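Cell division control protein 45 cdc45 putative (Entamoeba histolytica, PDB 6CC2) probably acts in DNA replication as the Cdc45 subunit of the replicative helicase, and may be regulated by a conformational switch. Local coordinates at residues Phe453-Ser458 against Leu466-Ala471. Residues are numbered along the deposited sequence; the frame is centred on the assembly and turned at random.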
ATOM      1  N   PHE A 453       1.891 -10.481   5.794  1.00 18.95           N
ATOM      2  CA  PHE A 453       3.233 -10.515   6.354  1.00 16.69           C
ATOM      3  C   PHE A 453       3.960 -11.792   5.950  1.00 16.45           C
ATOM      4  O   PHE A 453       5.144 -11.756   5.571  1.00 18.42           O
ATOM      5  CB  PHE A 453       3.196 -10.373   7.877  1.00 17.91           C
ATOM      6  CG  PHE A 453       4.551 -10.527   8.493  1.00 19.81           C
ATOM      7  CD1 PHE A 453       5.419  -9.442   8.539  1.00 23.61           C
ATOM      8  CD2 PHE A 453       4.992 -11.753   8.932  1.00 21.11           C
ATOM      9  CE1 PHE A 453       6.685  -9.584   9.059  1.00 24.34           C
ATOM     10  CE2 PHE A 453       6.258 -11.897   9.456  1.00 21.66           C
ATOM     11  CZ  PHE A 453       7.105 -10.814   9.506  1.00 22.48           C
ATOM     12  N   LEU A 454       3.302 -12.954   6.124  1.00 15.46           N
ATOM     13  CA  LEU A 454       3.952 -14.217   5.839  1.00 16.22           C
ATOM     14  C   LEU A 454       4.263 -14.351   4.361  1.00 16.62           C
ATOM     15  O   LEU A 454       5.304 -14.933   4.006  1.00 17.72           O
ATOM     16  CB  LEU A 454       3.085 -15.388   6.319  1.00 16.65           C
ATOM     17  CG  LEU A 454       2.972 -15.538   7.812  1.00 18.55           C
ATOM     18  CD1 LEU A 454       1.859 -16.551   8.161  1.00 21.46           C
ATOM     19  CD2 LEU A 454       4.284 -16.013   8.442  1.00 23.00           C
ATOM     20  N   ALA A 455       3.413 -13.815   3.489  1.00 17.62           N
ATOM     21  CA  ALA A 455       3.694 -13.877   2.067  1.00 17.96           C
ATOM     22  C   ALA A 455       5.034 -13.228   1.768  1.00 18.49           C
ATOM     23  O   ALA A 455       5.859 -13.777   1.024  1.00 18.52           O
ATOM     24  CB  ALA A 455       2.568 -13.184   1.284  1.00 18.59           C
ATOM     25  N   GLU A 456       5.271 -12.041   2.350  1.00 15.99           N
ATOM     26  CA  GLU A 456       6.539 -11.358   2.158  1.00 15.45           C
ATOM     27  C   GLU A 456       7.687 -12.039   2.888  1.00 19.00           C
ATOM     28  O   GLU A 456       8.751 -12.229   2.311  1.00 20.31           O
ATOM     29  CB  GLU A 456       6.421  -9.899   2.618  1.00 17.79           C
ATOM     30  CG  GLU A 456       7.735  -9.176   2.568  1.00 22.91           C
ATOM     31  CD  GLU A 456       7.614  -7.674   2.780  1.00 24.50           C
ATOM     32  OE1 GLU A 456       6.467  -7.189   3.081  1.00 24.91           O
ATOM     33  OE2 GLU A 456       8.649  -6.976   2.658  1.00 24.05           O
ATOM     34  N   ALA A 457       7.511 -12.373   4.168  1.00 17.79           N
ATOM     35  CA  ALA A 457       8.606 -12.941   4.948  1.00 17.36           C
ATOM     36  C   ALA A 457       9.102 -14.255   4.364  1.00 17.30           C
ATOM     37  O   ALA A 457      10.317 -14.475   4.284  1.00 17.75           O
ATOM     38  CB  ALA A 457       8.165 -13.164   6.398  1.00 17.42           C
ATOM     39  N   SER A 458       8.193 -15.143   3.981  1.00 17.30           N
ATOM     40  CA  SER A 458       8.613 -16.414   3.386  1.00 18.68           C
ATOM     41  C   SER A 458       9.261 -16.190   2.026  1.00 18.00           C
ATOM     42  O   SER A 458      10.274 -16.820   1.710  1.00 18.83           O
ATOM     43  CB  SER A 458       7.423 -17.375   3.265  1.00 19.07           C
ATOM     44  OG  SER A 458       6.406 -16.870   2.395  1.00 19.76           O
ATOM     45  N   LEU A 466       5.679 -15.935  -3.986  1.00 17.42           N
ATOM     46  CA  LEU A 466       4.477 -16.702  -4.247  1.00 18.30           C
ATOM     47  C   LEU A 466       3.311 -16.073  -3.513  1.00 17.40           C
ATOM     48  O   LEU A 466       3.496 -15.428  -2.475  1.00 17.99           O
ATOM     49  CB  LEU A 466       4.632 -18.160  -3.777  1.00 17.68           C
ATOM     50  CG  LEU A 466       5.609 -18.989  -4.583  1.00 18.96           C
ATOM     51  CD1 LEU A 466       5.863 -20.278  -3.848  1.00 19.68           C
ATOM     52  CD2 LEU A 466       5.050 -19.259  -6.002  1.00 21.24           C
ATOM     53  N   PRO A 467       2.092 -16.275  -4.009  1.00 17.00           N
ATOM     54  CA  PRO A 467       0.914 -15.978  -3.195  1.00 20.11           C
ATOM     55  C   PRO A 467       0.864 -16.934  -2.017  1.00 20.38           C
ATOM     56  O   PRO A 467       1.545 -17.966  -1.992  1.00 19.79           O
ATOM     57  CB  PRO A 467      -0.252 -16.166  -4.173  1.00 24.98           C
ATOM     58  CG  PRO A 467       0.244 -17.114  -5.188  1.00 25.67           C
ATOM     59  CD  PRO A 467       1.746 -16.912  -5.289  1.00 21.29           C
ATOM     60  N   PHE A 468       0.118 -16.535  -0.993  1.00 18.82           N
ATOM     61  CA  PHE A 468       0.140 -17.211   0.298  1.00 19.92           C
ATOM     62  C   PHE A 468      -1.282 -17.538   0.745  1.00 20.70           C
ATOM     63  O   PHE A 468      -2.160 -16.668   0.715  1.00 22.13           O
ATOM     64  CB  PHE A 468       0.832 -16.337   1.356  1.00 19.27           C
ATOM     65  CG  PHE A 468       1.304 -17.096   2.548  1.00 19.43           C
ATOM     66  CD1 PHE A 468       0.438 -17.401   3.591  1.00 19.55           C
ATOM     67  CD2 PHE A 468       2.628 -17.481   2.658  1.00 20.09           C
ATOM     68  CE1 PHE A 468       0.885 -18.109   4.683  1.00 20.38           C
ATOM     69  CE2 PHE A 468       3.092 -18.172   3.754  1.00 19.79           C
ATOM     70  CZ  PHE A 468       2.213 -18.514   4.766  1.00 20.53           C
ATOM     71  N   ILE A 469      -1.500 -18.782   1.164  1.00 17.34           N
ATOM     72  CA  ILE A 469      -2.790 -19.241   1.680  1.00 16.82           C
ATOM     73  C   ILE A 469      -2.580 -19.653   3.128  1.00 17.41           C
ATOM     74  O   ILE A 469      -1.729 -20.505   3.431  1.00 17.68           O
ATOM     75  CB  ILE A 469      -3.374 -20.395   0.851  1.00 18.54           C
ATOM     76  CG1 ILE A 469      -3.693 -19.901  -0.554  1.00 21.79           C
ATOM     77  CG2 ILE A 469      -4.652 -20.925   1.540  1.00 18.52           C
ATOM     78  CD1 ILE A 469      -4.064 -20.963  -1.518  1.00 26.38           C
ATOM     79  N   LEU A 470      -3.326 -19.013   4.028  1.00 16.75           N
ATOM     80  CA  LEU A 470      -3.176 -19.186   5.465  1.00 16.53           C
ATOM     81  C   LEU A 470      -4.484 -19.713   6.029  1.00 16.51           C
ATOM     82  O   LEU A 470      -5.545 -19.147   5.751  1.00 18.03           O
ATOM     83  CB  LEU A 470      -2.828 -17.841   6.122  1.00 18.47           C
ATOM     84  CG  LEU A 470      -2.814 -17.852   7.653  1.00 20.53           C
ATOM     85  CD1 LEU A 470      -1.694 -18.647   8.184  1.00 19.88           C
ATOM     86  CD2 LEU A 470      -2.742 -16.392   8.146  1.00 23.03           C
ATOM     87  N   ALA A 471      -4.399 -20.803   6.780  1.00 16.79           N
ATOM     88  CA  ALA A 471      -5.546 -21.382   7.487  1.00 20.05           C
ATOM     89  C   ALA A 471      -5.341 -21.248   8.987  1.00 19.55           C
ATOM     90  O   ALA A 471      -4.335 -21.734   9.521  1.00 19.77           O
ATOM     91  CB  ALA A 471      -5.713 -22.851   7.120  1.00 20.47           C
TER
HETATM   92  O   HOH W   1       4.560 -16.460  -0.142  1.00 19.77           O
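Residues 453-458 of helix 444-462 meet strand 468-471 with axes 8.4 Å apart at closest approach and 127° between their chain directions, the backbones coming nearest where CA of Ala-455 lies 5.2 Å from CA of Phe-468. The contact illustrates how one aromatic side chain can seat a helix on a sheet. Phe-468 turns CG away from its own backbone N (chi1 -161°), which carries the ring off the strand to the helix. Leu-454 lies over one face of that ring in a CH-pi contact: its CB is 3.8 Å from the ring centroid, 20° off the normal and displaced toward the rim, close to CZ. The CD1 branch of Leu-454 reaches past CE1 and CZ to meet CD1 of Leu-470 at 4.1 Å. At the root of the ring, CB of Ala-455 rests 3.6 Å from CB of Phe-468.

Polar groups line one edge of the ring. Ser-458 OG lies near it, 3.8 Å from CE2 of Phe-468, and donates a 2.7 Å hydrogen bond to Leu-454 O; the helical N-H of Ser-458 reaches the same oxygen from the opposite face of its carbonyl plane. A water in the ring plane, at its edge, donates to Ser-458 OG and to Leu-466 O, bridging helix and loop. Beyond, Leu-414 and Leu-415 of helix 393-417 also touch Leu-454. The arrangement belongs to a beta-alpha-beta crossover between the adjacent parallel strands 427-432 and 468-474: helix 444-462, part of the connection, packs on the second strand, which it reaches through a short loop.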